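Local coordinates for protein SSD1 (Saccharomyces cerevisiae S288C, PDB 7AM1) that binds mRNA and represses its translation, as a non-enzymatic member of the RNase II family that is implicated in cell-cycle control, at residues A[8-13]-A[59-64]; A[68-73]-A[211-216]; A[757-762]-A[906-911]; A[763-768]-A[784-789]. One frame throughout, in Å; residues are numbered along the deposited sequence.

Interaction 1: residues A[8-13]-A[59-64]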
# COMPACT_ATOMS: atom_id res chain seq x y z
N ALA A 8 21.25 -21.72 -15.68
CA ALA A 8 21.73 -21.52 -17.04
C ALA A 8 22.28 -20.11 -17.23
O ALA A 8 21.68 -19.15 -16.73
CB ALA A 8 20.61 -21.76 -18.05
N PRO A 9 23.39 -19.94 -17.94
CA PRO A 9 23.87 -18.57 -18.21
C PRO A 9 22.85 -17.79 -19.01
O PRO A 9 22.09 -18.34 -19.81
CB PRO A 9 25.17 -18.80 -18.99
CG PRO A 9 25.02 -20.16 -19.60
CD PRO A 9 24.23 -20.96 -18.60
N TYR A 10 22.83 -16.48 -18.78
CA TYR A 10 21.88 -15.61 -19.46
C TYR A 10 22.21 -15.49 -20.95
O TYR A 10 23.37 -15.55 -21.37
CB TYR A 10 21.90 -14.21 -18.85
CG TYR A 10 21.41 -14.12 -17.42
CD1 TYR A 10 20.28 -14.80 -17.00
CD2 TYR A 10 22.09 -13.34 -16.49
CE1 TYR A 10 19.83 -14.70 -15.69
CE2 TYR A 10 21.66 -13.24 -15.18
CZ TYR A 10 20.53 -13.92 -14.79
OH TYR A 10 20.10 -13.82 -13.48
N LEU A 11 21.16 -15.31 -21.75
CA LEU A 11 21.34 -14.99 -23.16
C LEU A 11 21.98 -13.61 -23.30
O LEU A 11 21.68 -12.71 -22.51
CB LEU A 11 19.99 -15.00 -23.88
CG LEU A 11 19.33 -16.34 -24.20
CD1 LEU A 11 18.00 -16.09 -24.91
CD2 LEU A 11 20.23 -17.22 -25.04
N PRO A 12 22.83 -13.41 -24.30
CA PRO A 12 23.35 -12.06 -24.55
C PRO A 12 22.22 -11.08 -24.82
O PRO A 12 21.22 -11.42 -25.45
CB PRO A 12 24.26 -12.24 -25.77
CG PRO A 12 24.65 -13.68 -25.74
CD PRO A 12 23.46 -14.41 -25.19
N GLN A 13 22.40 -9.84 -24.34
CA GLN A 13 21.37 -8.82 -24.52
C GLN A 13 21.04 -8.63 -26.00
O GLN A 13 19.86 -8.47 -26.36
CB GLN A 13 21.85 -7.50 -23.92
CG GLN A 13 22.12 -7.55 -22.41
CD GLN A 13 20.85 -7.67 -21.58
OE1 GLN A 13 19.79 -7.19 -21.97
NE2 GLN A 13 20.97 -8.31 -20.42
N ASP A 59 14.46 -22.17 -12.59
CA ASP A 59 13.80 -21.44 -13.67
C ASP A 59 13.76 -19.94 -13.40
O ASP A 59 13.65 -19.16 -14.36
CB ASP A 59 12.38 -21.98 -13.87
CG ASP A 59 12.39 -23.37 -14.49
OD1 ASP A 59 13.46 -23.82 -14.96
OD2 ASP A 59 11.32 -24.03 -14.51
N ARG A 60 13.83 -19.52 -12.14
CA ARG A 60 13.94 -18.09 -11.84
C ARG A 60 15.31 -17.55 -12.22
O ARG A 60 15.46 -16.35 -12.47
CB ARG A 60 13.69 -17.84 -10.36
CG ARG A 60 13.47 -16.37 -10.03
CD ARG A 60 13.32 -16.16 -8.54
NE ARG A 60 12.30 -17.03 -7.99
CZ ARG A 60 11.96 -17.07 -6.71
NH1 ARG A 60 12.56 -16.26 -5.84
NH2 ARG A 60 11.02 -17.91 -6.30
N ASN A 61 16.32 -18.42 -12.24
CA ASN A 61 17.65 -18.12 -12.75
C ASN A 61 18.22 -16.83 -12.17
O ASN A 61 18.70 -15.95 -12.88
CB ASN A 61 17.64 -18.06 -14.28
CG ASN A 61 19.02 -18.25 -14.87
OD1 ASN A 61 19.98 -18.54 -14.14
ND2 ASN A 61 19.14 -18.10 -16.18
N ARG A 62 18.18 -16.73 -10.84
CA ARG A 62 18.89 -15.70 -10.09
C ARG A 62 18.28 -14.31 -10.26
O ARG A 62 18.87 -13.33 -9.78
CB ARG A 62 20.37 -15.68 -10.48
CG ARG A 62 21.04 -17.05 -10.33
CD ARG A 62 22.34 -17.16 -11.12
NE ARG A 62 22.10 -17.19 -12.56
CZ ARG A 62 22.77 -16.47 -13.46
NH1 ARG A 62 23.76 -15.67 -13.08
NH2 ARG A 62 22.46 -16.57 -14.74
N ALA A 63 17.13 -14.20 -10.90
CA ALA A 63 16.46 -12.91 -10.99
C ALA A 63 15.95 -12.48 -9.62
O ALA A 63 15.68 -13.31 -8.75
CB ALA A 63 15.30 -12.97 -11.99
N LEU A 64 15.84 -11.17 -9.42
CA LEU A 64 15.37 -10.62 -8.16
C LEU A 64 14.00 -9.98 -8.33
O LEU A 64 13.58 -9.62 -9.44
CB LEU A 64 16.35 -9.58 -7.61
CG LEU A 64 17.78 -10.05 -7.30
CD1 LEU A 64 18.65 -8.86 -6.92
CD2 LEU A 64 17.79 -11.10 -6.20
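The guanidinium of R62 lies flat on one face of the Y10 ring. Its centre is 4.0 Å from that of the ring, the planes differ by 21°, and NH2 sits over the middle of the aromatic face, which makes a cation-pi stack. At the ring edge, near its plane, comes the carbonyl of N61; Y10 OH donates to N61 O over 2.6 Å, within the carbonyl plane. The guanidinium's own edge is occupied by N61 OD1, which NE (3.0 Å) and NH2 (3.2 Å) of R62 grip side-on, both arriving from one face of the amide. N61 ND2 in turn reaches A8 O over 2.8 Å, with a weak second bond from R62 NH2 to that oxygen, while V209 takes another bond from ND2. The bend of the R62 chain at chi3 (-70°) folds the guanidinium back over the tyrosine, and R62 NH1 is bonded to W290 O. Swapping Y10 for an alanine would probably leave N61 O without its hydroxyl partner and the R62 guanidinium without the ring it stacks on. N61 and R62, both with positive phi, are the central residues of a type I' turn from R60 to A63 that follows helix 56-60. This turn receives the extended N-terminal segment in what is probably the first cold-shock, OB-fold domain of the RNase II family architecture.

Interaction 2: residues A[68-73]-A[211-216]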
# COMPACT_ATOMS: atom_id res chain seq x y z
N LEU A 68 12.99 -6.61 -14.50
CA LEU A 68 12.46 -6.88 -15.84
C LEU A 68 13.24 -8.05 -16.42
O LEU A 68 14.47 -7.98 -16.54
CB LEU A 68 12.59 -5.65 -16.73
CG LEU A 68 12.07 -5.80 -18.16
CD1 LEU A 68 10.56 -5.96 -18.16
CD2 LEU A 68 12.49 -4.61 -19.01
N VAL A 69 12.54 -9.13 -16.75
CA VAL A 69 13.19 -10.36 -17.21
C VAL A 69 12.63 -10.76 -18.57
O VAL A 69 11.50 -10.43 -18.93
CB VAL A 69 13.01 -11.51 -16.20
CG1 VAL A 69 13.76 -11.21 -14.91
CG2 VAL A 69 11.52 -11.74 -15.91
N ALA A 70 13.46 -11.46 -19.33
CA ALA A 70 13.03 -12.18 -20.53
C ALA A 70 12.79 -13.63 -20.16
O ALA A 70 13.66 -14.28 -19.58
CB ALA A 70 14.09 -12.07 -21.63
N VAL A 71 11.59 -14.13 -20.46
CA VAL A 71 11.22 -15.50 -20.11
C VAL A 71 10.90 -16.27 -21.38
O VAL A 71 10.31 -15.72 -22.32
CB VAL A 71 10.03 -15.56 -19.11
CG1 VAL A 71 9.93 -14.27 -18.32
CG2 VAL A 71 8.73 -15.88 -19.82
N GLU A 72 11.32 -17.52 -21.42
CA GLU A 72 10.96 -18.46 -22.48
C GLU A 72 9.86 -19.38 -21.96
O GLU A 72 10.00 -19.98 -20.88
CB GLU A 72 12.17 -19.27 -22.93
CG GLU A 72 11.85 -20.32 -23.97
CD GLU A 72 13.07 -21.13 -24.36
OE1 GLU A 72 13.63 -21.83 -23.49
OE2 GLU A 72 13.48 -21.05 -25.54
N LEU A 73 8.77 -19.48 -22.71
CA LEU A 73 7.63 -20.27 -22.28
C LEU A 73 7.94 -21.77 -22.34
O LEU A 73 8.81 -22.22 -23.10
CB LEU A 73 6.40 -19.96 -23.14
N ALA A 211 17.16 -14.16 -19.17
CA ALA A 211 18.00 -12.98 -19.08
C ALA A 211 17.32 -11.97 -18.17
O ALA A 211 16.09 -11.95 -18.05
CB ALA A 211 18.25 -12.36 -20.47
N VAL A 212 18.13 -11.14 -17.52
CA VAL A 212 17.64 -9.98 -16.79
C VAL A 212 17.79 -8.77 -17.70
O VAL A 212 18.91 -8.43 -18.10
CB VAL A 212 18.39 -9.78 -15.47
CG1 VAL A 212 17.91 -8.49 -14.79
CG2 VAL A 212 18.21 -10.98 -14.55
N LEU A 213 16.67 -8.14 -18.04
CA LEU A 213 16.71 -7.01 -18.96
C LEU A 213 16.98 -5.69 -18.25
O LEU A 213 17.70 -4.84 -18.78
CB LEU A 213 15.40 -6.94 -19.75
CG LEU A 213 15.03 -8.21 -20.52
CD1 LEU A 213 13.68 -8.07 -21.20
CD2 LEU A 213 16.11 -8.58 -21.54
N ASP A 214 16.43 -5.51 -17.05
CA ASP A 214 16.65 -4.27 -16.32
C ASP A 214 16.45 -4.50 -14.83
O ASP A 214 15.64 -5.34 -14.42
CB ASP A 214 15.72 -3.16 -16.83
CG ASP A 214 16.28 -1.77 -16.60
OD1 ASP A 214 17.42 -1.65 -16.11
OD2 ASP A 214 15.58 -0.79 -16.93
N ARG A 215 17.21 -3.75 -14.04
CA ARG A 215 17.12 -3.78 -12.59
C ARG A 215 17.48 -2.40 -12.07
O ARG A 215 18.50 -1.84 -12.48
CB ARG A 215 18.06 -4.84 -12.00
CG ARG A 215 18.18 -4.81 -10.49
CD ARG A 215 19.13 -5.91 -9.99
NE ARG A 215 18.69 -7.25 -10.41
CZ ARG A 215 19.48 -8.32 -10.42
NH1 ARG A 215 20.75 -8.23 -10.04
NH2 ARG A 215 19.00 -9.50 -10.81
N ILE A 216 16.65 -1.84 -11.19
CA ILE A 216 17.00 -0.57 -10.56
C ILE A 216 18.29 -0.83 -9.79
O ILE A 216 18.31 -1.71 -8.91
CB ILE A 216 15.88 -0.06 -9.65
CG1 ILE A 216 14.57 0.07 -10.42
CG2 ILE A 216 16.29 1.27 -9.04
CD1 ILE A 216 14.56 1.16 -11.47
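L213 lies against L68 and A70 at the tight end of this antiparallel strand pair, where L68 O receives two backbone donors at once: L213 N at 2.7 Å and D214 N at 3.2 Å, both from the same face of its carbonyl. L68 N returns a bond to D214 O (2.9 Å), and A70 N bonds A211 O (3.0 Å) beyond the non-hydrogen-bonded pair V69-V212. The extra residue puts the L213 side chain on the contact: CG anti to the carbonyl carbon (chi1 -56°) brings CB to 3.8 Å from L68 CD2 and lays CD2 4.0 Å from A70 CB, with A27 of strand 26-32 also against it. A glycine replacing L213 would probably open a gap between L68 and A70, leaving the bulge with little apolar filling. The other face is looser: V69 CG1 and V212 CG2 are 4.5 Å apart, although V69 packs on V42 and V209 within the sheet, and V212 on Y10. Beside the bulge itself the D214 side chain leads away from L68 into solvent, and R215 makes a salt bridge with D67. L213 and D214 both facing L68 make a classic beta bulge, set where strands 68-73 and 206-214 pair as neighbours in the five-stranded sheet whose first and last strands also pair, an order consistent with the OB fold of a cold-shock domain.

Interaction 3: residues A[757-762]-A[906-911]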
# COMPACT_ATOMS: atom_id res chain seq x y z
N LYS A 757 -6.39 -11.02 8.70
CA LYS A 757 -5.48 -12.03 9.22
C LYS A 757 -6.15 -13.39 9.17
O LYS A 757 -7.36 -13.51 8.95
CB LYS A 757 -5.03 -11.70 10.65
CG LYS A 757 -4.17 -10.45 10.75
CD LYS A 757 -2.75 -10.72 10.31
CE LYS A 757 -2.06 -9.46 9.80
NZ LYS A 757 -2.18 -9.33 8.31
N ARG A 758 -5.36 -14.43 9.40
CA ARG A 758 -5.79 -15.81 9.20
C ARG A 758 -5.74 -16.59 10.50
O ARG A 758 -4.70 -16.64 11.17
CB ARG A 758 -4.91 -16.49 8.15
CG ARG A 758 -5.22 -17.96 7.92
CD ARG A 758 -4.60 -18.45 6.62
NE ARG A 758 -5.15 -17.71 5.49
CZ ARG A 758 -4.57 -17.62 4.29
NH1 ARG A 758 -3.41 -18.22 4.06
NH2 ARG A 758 -5.16 -16.93 3.33
N VAL A 759 -6.87 -17.21 10.85
CA VAL A 759 -6.94 -18.14 11.97
C VAL A 759 -6.54 -19.52 11.46
O VAL A 759 -7.10 -20.02 10.48
CB VAL A 759 -8.36 -18.17 12.57
CG1 VAL A 759 -8.44 -19.21 13.68
CG2 VAL A 759 -8.74 -16.79 13.09
N HIS A 760 -5.56 -20.13 12.12
CA HIS A 760 -5.06 -21.45 11.75
C HIS A 760 -5.57 -22.51 12.71
O HIS A 760 -5.45 -22.36 13.93
CB HIS A 760 -3.53 -21.45 11.72
CG HIS A 760 -2.96 -20.54 10.69
ND1 HIS A 760 -2.79 -20.93 9.38
CD2 HIS A 760 -2.54 -19.25 10.76
CE1 HIS A 760 -2.27 -19.92 8.69
NE2 HIS A 760 -2.11 -18.90 9.51
N GLY A 761 -6.13 -23.59 12.16
CA GLY A 761 -6.64 -24.66 13.01
C GLY A 761 -5.56 -25.27 13.88
O GLY A 761 -5.82 -25.65 15.03
N ASP A 762 -4.34 -25.37 13.36
CA ASP A 762 -3.25 -25.99 14.11
C ASP A 762 -2.69 -25.08 15.20
O ASP A 762 -1.67 -25.41 15.80
CB ASP A 762 -2.13 -26.42 13.16
CG ASP A 762 -1.47 -25.25 12.46
OD1 ASP A 762 -1.69 -24.09 12.88
OD2 ASP A 762 -0.73 -25.49 11.48
N VAL A 906 -3.99 -13.92 15.06
CA VAL A 906 -5.37 -14.01 15.50
C VAL A 906 -5.71 -15.45 15.84
O VAL A 906 -5.18 -16.39 15.24
CB VAL A 906 -6.36 -13.47 14.44
CG1 VAL A 906 -6.22 -11.97 14.31
CG2 VAL A 906 -6.13 -14.16 13.10
N ARG A 907 -6.60 -15.61 16.81
CA ARG A 907 -7.13 -16.91 17.21
C ARG A 907 -8.62 -16.77 17.48
O ARG A 907 -9.08 -15.74 17.98
CB ARG A 907 -6.42 -17.45 18.45
CG ARG A 907 -4.94 -17.69 18.26
CD ARG A 907 -4.21 -17.80 19.58
NE ARG A 907 -3.11 -18.74 19.49
CZ ARG A 907 -2.50 -19.30 20.54
NH1 ARG A 907 -2.89 -19.02 21.78
NH2 ARG A 907 -1.51 -20.16 20.34
N ALA A 908 -9.37 -17.81 17.13
CA ALA A 908 -10.78 -17.87 17.50
C ALA A 908 -10.92 -18.16 18.99
O ALA A 908 -10.19 -18.98 19.55
CB ALA A 908 -11.51 -18.95 16.71
N LEU A 909 -11.85 -17.46 19.62
CA LEU A 909 -12.26 -17.77 20.99
C LEU A 909 -12.90 -19.15 21.01
O LEU A 909 -13.70 -19.49 20.14
CB LEU A 909 -13.24 -16.71 21.48
CG LEU A 909 -13.72 -16.75 22.93
CD1 LEU A 909 -12.58 -16.38 23.87
CD2 LEU A 909 -14.92 -15.84 23.15
N ASN A 910 -12.51 -19.96 21.99
CA ASN A 910 -13.15 -21.26 22.17
C ASN A 910 -14.53 -21.06 22.79
O ASN A 910 -14.63 -20.73 23.98
CB ASN A 910 -12.30 -22.17 23.05
CG ASN A 910 -12.87 -23.58 23.17
OD1 ASN A 910 -14.02 -23.82 22.80
ND2 ASN A 910 -12.08 -24.50 23.71
N PRO A 911 -15.61 -21.30 22.04
CA PRO A 911 -16.95 -21.10 22.63
C PRO A 911 -17.30 -22.16 23.66
O PRO A 911 -18.29 -21.98 24.38
CB PRO A 911 -17.88 -21.17 21.42
CG PRO A 911 -17.17 -22.03 20.45
CD PRO A 911 -15.69 -21.82 20.66
O HOH W 1 -2.97 -15.63 12.88
O HOH W 2 -4.11 -18.79 14.27
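Strands 755-760 and 903-908 are the two outer strands of the C-terminal five-stranded sheet, and V759 and V906 meet where its ends curl toward each other. The strands run in roughly the same direction, 48° apart, and no direct hydrogen bond joins them. V906 does most of the touching. Its CG2, held between the backbone N and the carbonyl carbon by chi1 of -70°, points at the facing strand, 3.6 Å from K757 CB, 3.7 Å from V759 CG2 and 3.5 Å from R758 O. The valine side chains cross at about a right angle, and both also rest on I891 of strand 888-896. V759 CG1 goes the other way along the strand, ending 4.3 Å from A908 CB and over A908 N, a buried amide with no partner in the model. Two waters stand in for the missing backbone bonds: one links R758 O to V906 N (3.0 Å to the amide), and the other accepts from H760 N (2.9 Å) and donates to V906 O (2.8 Å). The polar ends of K757 and R758 leave the seam, the lysine for the backbone of S188 and E185, the arginine for a salt bridge with D747. A water-bridged seam between third and fifth strands that run roughly the same way is consistent with the closure of an OB-type barrel, the fold class of the DIS3L2-like C-terminal domain.

Interaction 4: residues A[763-768]-A[784-789]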
# COMPACT_ATOMS: atom_id res chain seq x y z
N GLN A 763 -3.32 -23.93 15.45
CA GLN A 763 -2.97 -23.10 16.60
C GLN A 763 -4.13 -22.99 17.58
O GLN A 763 -4.05 -22.23 18.55
CB GLN A 763 -2.51 -21.72 16.13
CG GLN A 763 -1.16 -21.78 15.42
CD GLN A 763 -0.69 -20.44 14.92
OE1 GLN A 763 -1.45 -19.69 14.31
NE2 GLN A 763 0.58 -20.13 15.16
N LEU A 764 -5.19 -23.77 17.36
CA LEU A 764 -6.35 -23.80 18.23
C LEU A 764 -6.46 -25.15 18.93
O LEU A 764 -6.07 -26.19 18.37
CB LEU A 764 -7.63 -23.54 17.42
CG LEU A 764 -7.66 -22.23 16.64
CD1 LEU A 764 -8.91 -22.12 15.79
CD2 LEU A 764 -7.55 -21.04 17.60
N PRO A 765 -6.99 -25.19 20.16
CA PRO A 765 -7.16 -26.47 20.86
C PRO A 765 -8.32 -27.28 20.28
O PRO A 765 -9.42 -27.28 20.83
CB PRO A 765 -7.43 -26.05 22.31
CG PRO A 765 -8.10 -24.70 22.17
CD PRO A 765 -7.42 -24.04 20.99
N LEU A 766 -8.06 -27.98 19.18
CA LEU A 766 -9.08 -28.72 18.46
C LEU A 766 -8.85 -30.22 18.58
O LEU A 766 -7.74 -30.69 18.83
CB LEU A 766 -9.09 -28.33 16.98
CG LEU A 766 -9.29 -26.85 16.64
CD1 LEU A 766 -9.22 -26.65 15.13
CD2 LEU A 766 -10.61 -26.35 17.20
N ILE A 767 -9.93 -30.97 18.37
CA ILE A 767 -9.84 -32.41 18.18
C ILE A 767 -9.78 -32.75 16.70
O ILE A 767 -9.03 -33.64 16.29
CB ILE A 767 -11.04 -33.10 18.87
CG1 ILE A 767 -10.85 -33.09 20.39
CG2 ILE A 767 -11.22 -34.52 18.36
CD1 ILE A 767 -12.04 -32.56 21.14
N LYS A 768 -10.56 -32.05 15.89
CA LYS A 768 -10.54 -32.23 14.44
C LYS A 768 -11.21 -31.01 13.82
O LYS A 768 -11.62 -30.08 14.51
CB LYS A 768 -11.23 -33.52 14.02
CG LYS A 768 -12.71 -33.59 14.39
CD LYS A 768 -13.40 -34.77 13.72
N PRO A 784 -13.28 -29.26 24.69
CA PRO A 784 -14.07 -28.51 25.67
C PRO A 784 -13.20 -28.01 26.81
O PRO A 784 -12.29 -28.70 27.28
CB PRO A 784 -15.11 -29.53 26.15
CG PRO A 784 -14.50 -30.86 25.88
CD PRO A 784 -13.69 -30.68 24.62
N GLY A 785 -13.48 -26.78 27.24
CA GLY A 785 -12.85 -26.21 28.42
C GLY A 785 -11.45 -25.67 28.24
O GLY A 785 -10.88 -25.16 29.22
N VAL A 786 -10.87 -25.76 27.05
CA VAL A 786 -9.50 -25.31 26.81
C VAL A 786 -9.55 -23.90 26.23
O VAL A 786 -10.06 -23.69 25.12
CB VAL A 786 -8.75 -26.28 25.88
CG1 VAL A 786 -7.32 -25.81 25.66
CG2 VAL A 786 -8.77 -27.68 26.46
N ASP A 787 -9.00 -22.94 26.96
CA ASP A 787 -9.04 -21.54 26.54
C ASP A 787 -8.04 -21.31 25.41
O ASP A 787 -6.85 -21.61 25.55
CB ASP A 787 -8.73 -20.63 27.73
CG ASP A 787 -9.01 -19.16 27.45
OD1 ASP A 787 -9.29 -18.81 26.28
OD2 ASP A 787 -8.94 -18.36 28.40
N SER A 788 -8.54 -20.79 24.28
CA SER A 788 -7.67 -20.46 23.15
C SER A 788 -6.68 -19.37 23.52
O SER A 788 -5.59 -19.30 22.94
CB SER A 788 -8.50 -19.98 21.96
OG SER A 788 -9.37 -20.98 21.48
N ALA A 789 -7.06 -18.48 24.44
CA ALA A 789 -6.20 -17.35 24.78
C ALA A 789 -4.89 -17.81 25.38
O ALA A 789 -3.87 -17.13 25.25
CB ALA A 789 -6.93 -16.41 25.74
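L764 and P765 approach S788 and V786 where the chain enters the hairpin of strands 766-772 and 777-782, within the DIS3L2-like C-terminal domain; the two segments flank the open end of that hairpin. First comes L764, whose CD2 methyl stops 4.3 Å from S788 OG, a hydroxyl bonded to A908 O. P765 follows as the centre of an inverse gamma turn, with a weak bond from L766 N back to L764 O. Its ring carries the contact. CB presses on V786 CG1 at 3.4 Å, tighter than usual for two carbons, and CG lies beside the same methyl and V786 O, while CD faces S788 OG at 3.7 Å. The V786 methyl gets there because CG1 is anti to the backbone N (chi1 -179°). The segment opposite is shaped by an Asx turn, D787 OD1 accepting from A789 N (2.9 Å) above the carboxylate plane, with A814 N on D787 OD2. W782 of the neighbouring strand lies against both P765 and S788. After L766 the chain turns a corner at I767, which is exposed, and there I767 CD1 meets P784 CD, 4.3 Å away.

In the fold
The four contacts form two pairs at distant parts of the chain. Interactions 1 and 2 have centres about 7 Å apart and share the N-terminal, probably cold-shock, domain: Q13 NE2 bonds V212 O, Y10 packs on A211 and V212, and helix 56-60 leads on to strand 68-73. Along the chain interaction 1 precedes interaction 2, and both precede interaction 3. Interactions 3 and 4, centres about 9 Å apart, belong to the C-terminal domain, and interaction 4 is nested inside the chain loop that interaction 3 closes; N910 ND2 bonds V786 O between them. Centres of the two pairs lie some 41 to 48 Å apart, without touching, in two separate beta domains, probably both of the OB type.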